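Local coordinates for protein K5 lyase (Enterobacteria phage k1-5, PDB 2X3H) that cleaves the K5 capsular polysaccharide of its bacterial host by a lyase (eliminative) reaction, joining a trimeric viral tail-spike fold to a bacterial-type lyase mechanism, at residues Y250-N255 and N277-G282; I303-V308 and I330-M335. All blocks are in the same frame, centred on the assembly; numbering follows the deposited sequence.

Contact 1 of 2, residues Y250-N255 and N277-G282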
loop_
_atom_site.group_PDB
_atom_site.type_symbol
_atom_site.label_atom_id
_atom_site.label_comp_id
_atom_site.label_asym_id
_atom_site.label_seq_id
_atom_site.Cartn_x
_atom_site.Cartn_y
_atom_site.Cartn_z
ATOM N N TYR A 250 -2.309 -15.690 9.892
ATOM C CA TYR A 250 -3.398 -15.606 8.916
ATOM C C TYR A 250 -4.518 -14.683 9.382
ATOM O O TYR A 250 -5.695 -14.915 9.076
ATOM C CB TYR A 250 -3.954 -16.997 8.542
ATOM C CG TYR A 250 -2.873 -18.039 8.331
ATOM C CD1 TYR A 250 -1.877 -17.855 7.377
ATOM C CD2 TYR A 250 -2.855 -19.213 9.089
ATOM C CE1 TYR A 250 -0.866 -18.814 7.199
ATOM C CE2 TYR A 250 -1.861 -20.164 8.914
ATOM C CZ TYR A 250 -0.878 -19.962 7.969
ATOM O OH TYR A 250 0.106 -20.926 7.820
ATOM N N ASN A 251 -4.143 -13.639 10.117
ATOM C CA ASN A 251 -5.084 -12.605 10.530
ATOM C C ASN A 251 -4.854 -11.344 9.723
ATOM O O ASN A 251 -3.746 -11.121 9.238
ATOM C CB ASN A 251 -4.893 -12.289 12.021
ATOM C CG ASN A 251 -4.982 -13.530 12.889
ATOM O OD1 ASN A 251 -3.971 -14.009 13.434
ATOM N ND2 ASN A 251 -6.177 -14.065 13.009
ATOM N N ILE A 252 -5.894 -10.524 9.587
ATOM C CA ILE A 252 -5.748 -9.179 9.036
ATOM C C ILE A 252 -6.147 -8.180 10.115
ATOM O O ILE A 252 -7.212 -8.312 10.701
ATOM C CB ILE A 252 -6.660 -8.951 7.800
ATOM C CG1 ILE A 252 -6.333 -9.974 6.700
ATOM C CG2 ILE A 252 -6.471 -7.520 7.275
ATOM C CD1 ILE A 252 -7.160 -9.809 5.436
ATOM N N VAL A 253 -5.271 -7.215 10.386
ATOM C CA VAL A 253 -5.566 -6.118 11.315
ATOM C C VAL A 253 -5.558 -4.853 10.463
ATOM O O VAL A 253 -4.593 -4.609 9.741
ATOM C CB VAL A 253 -4.472 -5.987 12.390
ATOM C CG1 VAL A 253 -4.739 -4.753 13.279
ATOM C CG2 VAL A 253 -4.366 -7.279 13.223
ATOM N N SER A 254 -6.632 -4.066 10.513
ATOM C CA SER A 254 -6.788 -2.953 9.578
ATOM C C SER A 254 -7.456 -1.759 10.243
ATOM O O SER A 254 -8.314 -1.926 11.106
ATOM C CB SER A 254 -7.612 -3.383 8.364
ATOM O OG SER A 254 -7.586 -2.371 7.363
ATOM N N ASN A 255 -7.034 -0.557 9.859
ATOM C CA ASN A 255 -7.695 0.682 10.308
ATOM C C ASN A 255 -7.708 0.823 11.824
ATOM O O ASN A 255 -8.769 0.840 12.469
ATOM C CB ASN A 255 -9.124 0.761 9.765
ATOM C CG ASN A 255 -9.179 1.119 8.294
ATOM O OD1 ASN A 255 -8.160 1.402 7.662
ATOM N ND2 ASN A 255 -10.382 1.110 7.741
ATOM N N ASN A 277 3.006 -14.429 9.466
ATOM C CA ASN A 277 2.030 -14.530 8.390
ATOM C C ASN A 277 0.733 -13.739 8.668
ATOM O O ASN A 277 -0.366 -14.212 8.364
ATOM C CB ASN A 277 1.683 -16.002 8.100
ATOM C CG ASN A 277 2.766 -16.726 7.324
ATOM O OD1 ASN A 277 3.142 -17.868 7.646
ATOM N ND2 ASN A 277 3.263 -16.086 6.292
ATOM N N ASN A 278 0.869 -12.549 9.248
ATOM C CA ASN A 278 -0.266 -11.648 9.436
ATOM C C ASN A 278 -0.121 -10.414 8.582
ATOM O O ASN A 278 1.008 -10.002 8.279
ATOM C CB ASN A 278 -0.354 -11.223 10.900
ATOM C CG ASN A 278 -0.531 -12.406 11.818
ATOM O OD1 ASN A 278 -1.611 -13.013 11.858
ATOM N ND2 ASN A 278 0.532 -12.753 12.557
ATOM N N LEU A 279 -1.261 -9.828 8.223
ATOM C CA LEU A 279 -1.293 -8.576 7.473
ATOM C C LEU A 279 -1.796 -7.482 8.408
ATOM O O LEU A 279 -2.852 -7.617 9.010
ATOM C CB LEU A 279 -2.249 -8.721 6.276
ATOM C CG LEU A 279 -2.590 -7.455 5.489
ATOM C CD1 LEU A 279 -1.342 -6.812 4.881
ATOM C CD2 LEU A 279 -3.597 -7.792 4.393
ATOM N N ILE A 280 -1.026 -6.410 8.539
ATOM C CA ILE A 280 -1.394 -5.302 9.431
ATOM C C ILE A 280 -1.338 -4.051 8.573
ATOM O O ILE A 280 -0.275 -3.692 8.074
ATOM C CB ILE A 280 -0.428 -5.198 10.627
ATOM C CG1 ILE A 280 -0.528 -6.467 11.486
ATOM C CG2 ILE A 280 -0.717 -3.924 11.455
ATOM C CD1 ILE A 280 0.704 -6.697 12.364
ATOM N N LYS A 281 -2.484 -3.414 8.362
ATOM C CA LYS A 281 -2.546 -2.351 7.352
ATOM C C LYS A 281 -3.403 -1.150 7.766
ATOM O O LYS A 281 -4.563 -1.289 8.166
ATOM C CB LYS A 281 -3.017 -2.923 6.015
ATOM C CG LYS A 281 -4.369 -3.596 6.079
ATOM C CD LYS A 281 -4.877 -4.035 4.701
ATOM C CE LYS A 281 -6.337 -3.626 4.515
ATOM N NZ LYS A 281 -6.889 -3.992 3.158
ATOM N N GLY A 282 -2.834 0.041 7.627
ATOM C CA GLY A 282 -3.546 1.252 8.014
ATOM C C GLY A 282 -3.491 1.480 9.517
ATOM O O GLY A 282 -4.479 1.275 10.218
#
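Val253 is held to segment 277-282 at both ends of its backbone: its N-H donates to Leu279 O at 2.8 Å, and its O accepts from Lys281 N at the same length. Its flanking residues Ile252 and Ser254 make their backbone bonds instead to residues 226-230, at the start of strand 227-234 and just before it, the division expected of parallel strands, and the strand axes here lie 4.7 Å apart with directions only 5° different. Val253 CB meets Ile280 CG1 at 4.1 Å on one face of the sheet, and Val253 goes on to rest against Val242 and Leu244 of strand 242-245. Leu279 belongs to the other face. With CG anti to the backbone N (chi1 171°), it runs alongside Ile252, its CD2 branch reaching Ile252 CG2 at 4.1 Å, and it also packs on Gly282 of the second subunit. Further along that face, the bent aliphatic chain of Lys281 returns toward Ser254, bringing CE within 3.4 Å of Ser254 OG. Before the strand pairing begins, Tyr250 N donates to Asn277 O, lying above the carbonyl plane. The Tyr250 ring runs beside the Asn277 side chain, CE1 3.9 Å from CB, while its hydroxyl bonds to Asp309 of the second subunit. One residue on, Asn278 OD1 accepts Asn251 N at 3.1 Å, so a side-chain amide continues the cross-strand bonding into the turn. In-register parallel strands, with one face turned to the core and the other to neighbouring subunits, are characteristic of successive coils in a trimeric parallel beta-helix.

Contact 2 of 2, residues I303-V308 and I330-M335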
loop_
_atom_site.group_PDB
_atom_site.type_symbol
_atom_site.label_atom_id
_atom_site.label_comp_id
_atom_site.label_asym_id
_atom_site.label_seq_id
_atom_site.Cartn_x
_atom_site.Cartn_y
_atom_site.Cartn_z
ATOM N N ILE A 303 3.311 -5.500 6.970
ATOM C CA ILE A 303 2.814 -4.314 7.670
ATOM C C ILE A 303 2.846 -3.145 6.687
ATOM O O ILE A 303 3.881 -2.872 6.070
ATOM C CB ILE A 303 3.689 -4.020 8.881
ATOM C CG1 ILE A 303 3.584 -5.181 9.883
ATOM C CG2 ILE A 303 3.327 -2.663 9.488
ATOM C CD1 ILE A 303 4.716 -5.251 10.851
ATOM N N SER A 304 1.719 -2.462 6.522
ATOM C CA SER A 304 1.592 -1.533 5.396
ATOM C C SER A 304 0.809 -0.277 5.756
ATOM O O SER A 304 -0.295 -0.375 6.284
ATOM C CB SER A 304 0.930 -2.262 4.220
ATOM O OG SER A 304 0.827 -1.427 3.083
ATOM N N ASP A 305 1.385 0.891 5.452
ATOM C CA ASP A 305 0.716 2.209 5.624
ATOM C C ASP A 305 0.569 2.583 7.103
ATOM O O ASP A 305 -0.479 2.381 7.716
ATOM C CB ASP A 305 -0.618 2.281 4.864
ATOM C CG ASP A 305 -0.430 2.234 3.354
ATOM O OD1 ASP A 305 0.664 2.585 2.884
ATOM O OD2 ASP A 305 -1.377 1.840 2.640
ATOM N N VAL A 306 1.656 3.106 7.649
ATOM C CA VAL A 306 1.776 3.445 9.067
ATOM C C VAL A 306 2.092 4.928 9.188
ATOM O O VAL A 306 3.134 5.382 8.696
ATOM C CB VAL A 306 2.904 2.631 9.734
ATOM C CG1 VAL A 306 3.066 3.028 11.211
ATOM C CG2 VAL A 306 2.650 1.112 9.560
ATOM N N LEU A 307 1.181 5.693 9.800
ATOM C CA LEU A 307 1.382 7.136 9.925
ATOM C C LEU A 307 1.589 7.417 11.401
ATOM O O LEU A 307 0.751 7.060 12.231
ATOM C CB LEU A 307 0.172 7.919 9.387
ATOM C CG LEU A 307 0.358 9.433 9.219
ATOM C CD1 LEU A 307 -0.699 9.929 8.262
ATOM C CD2 LEU A 307 0.286 10.194 10.558
ATOM N N VAL A 308 2.703 8.053 11.734
ATOM C CA VAL A 308 2.997 8.318 13.144
ATOM C C VAL A 308 3.445 9.760 13.354
ATOM O O VAL A 308 4.273 10.276 12.608
ATOM C CB VAL A 308 3.981 7.268 13.745
ATOM C CG1 VAL A 308 5.245 7.185 12.949
ATOM C CG2 VAL A 308 4.274 7.542 15.233
ATOM N N ILE A 330 7.775 -4.034 5.893
ATOM C CA ILE A 330 7.208 -2.873 6.567
ATOM C C ILE A 330 7.153 -1.767 5.514
ATOM O O ILE A 330 8.167 -1.163 5.184
ATOM C CB ILE A 330 8.094 -2.459 7.770
ATOM C CG1 ILE A 330 8.211 -3.611 8.775
ATOM C CG2 ILE A 330 7.560 -1.200 8.445
ATOM C CD1 ILE A 330 9.535 -3.626 9.506
ATOM N N ASN A 331 5.966 -1.525 4.964
ATOM C CA ASN A 331 5.837 -0.605 3.834
ATOM C C ASN A 331 5.194 0.723 4.232
ATOM O O ASN A 331 4.189 0.754 4.939
ATOM C CB ASN A 331 5.058 -1.267 2.680
ATOM C CG ASN A 331 5.310 -0.580 1.321
ATOM O OD1 ASN A 331 4.386 -0.067 0.701
ATOM N ND2 ASN A 331 6.560 -0.570 0.867
ATOM N N ASN A 332 5.808 1.815 3.795
ATOM C CA ASN A 332 5.253 3.164 3.942
ATOM C C ASN A 332 5.053 3.601 5.389
ATOM O O ASN A 332 3.919 3.786 5.834
ATOM C CB ASN A 332 3.931 3.292 3.178
ATOM C CG ASN A 332 4.107 3.207 1.680
ATOM O OD1 ASN A 332 3.146 2.942 0.957
ATOM N ND2 ASN A 332 5.326 3.415 1.213
ATOM N N VAL A 333 6.160 3.776 6.105
ATOM C CA VAL A 333 6.144 4.380 7.437
ATOM C C VAL A 333 6.403 5.879 7.287
ATOM O O VAL A 333 7.509 6.292 6.933
ATOM C CB VAL A 333 7.217 3.780 8.359
ATOM C CG1 VAL A 333 7.091 4.348 9.767
ATOM C CG2 VAL A 333 7.104 2.255 8.382
ATOM N N LEU A 334 5.386 6.685 7.546
ATOM C CA LEU A 334 5.518 8.137 7.484
ATOM C C LEU A 334 5.569 8.644 8.920
ATOM O O LEU A 334 4.595 8.519 9.665
ATOM C CB LEU A 334 4.329 8.729 6.718
ATOM C CG LEU A 334 4.181 10.258 6.636
ATOM C CD1 LEU A 334 5.486 11.015 6.617
ATOM C CD2 LEU A 334 3.225 10.693 5.509
ATOM N N MET A 335 6.717 9.180 9.319
ATOM C CA MET A 335 6.885 9.639 10.698
ATOM C C MET A 335 7.270 11.120 10.744
ATOM O O MET A 335 8.099 11.588 9.963
ATOM C CB MET A 335 7.929 8.768 11.406
ATOM C CG MET A 335 8.240 9.159 12.855
ATOM S SD MET A 335 9.173 7.819 13.602
ATOM C CE MET A 335 10.185 8.659 14.822
#
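Ile303 O receives the shortest polar bond of the pair, from Asn331 N at 2.7 Å with an almost straight N-H...O angle of 173°, and Ile330 CA adds a C-H...O contact to the same oxygen. Two residues later the simple parallel pattern changes. Asp305 and Asn332 both have positive phi, so the two strands turn the same corner together. As a result, consecutive amides are used: Asp305 N donates to Asn331 O at 2.9 Å and Val306 N to Asn332 O at 3.0 Å. Matched corners also set the Asp305 and Asn332 side chains side by side, with carboxylate and amide nearly coplanar and Asp305 OD1 3.4 Å from Asn332 CB. The other carboxylate oxygen, OD2, is bonded to Ser304 OG of the third subunit, while Ser304 OG of this chain bonds to Asp305 of the second, so the same pair recurs between subunits. Past the corner, Val306 O accepts from Leu334 N, and Val308 N donates to Leu334 O. Val308 CG1 sits between the backbone N and the carbonyl carbon (chi1 55°), which puts that methyl close against Met335: Met335 CB lies 3.5 Å from Val308 CG1, tighter than usual for carbons, and Met335 CG 3.6 Å from it. The Met335 chain then runs on extended, away from Val308. Strand 279-286 flanks segment 303-308, bonding to Ser304, Asp305 and Leu307, while strand 363-369 flanks segment 330-335, where Phe367 touches Asn332 and Leu334. On the inward face, Ile330 and Val333 meet Val321 of strand 321-323.

How the contacts relate
Going from the N terminus, segment 250-255 is followed by a 21-residue excursion through strand 266-268 before 277-282 returns beside it, closing contact 1. The chain then reaches 303-308, passes through strands 317-319 and 321-323, and closes contact 2 at 330-335 after another 21 residues. The two loops follow in series, neither nesting nor crossing, and the centres of the two contacts lie about 13 Å apart. Segments 277-282 and 303-308 join them directly: Ser304 N lies 2.8 Å from Ile280 O and Ser304 O 2.9 Å from Gly282 N, both probable hydrogen bonds. Four neighbouring strands are thus tied along the beta-helix, and both contacts touch the second subunit.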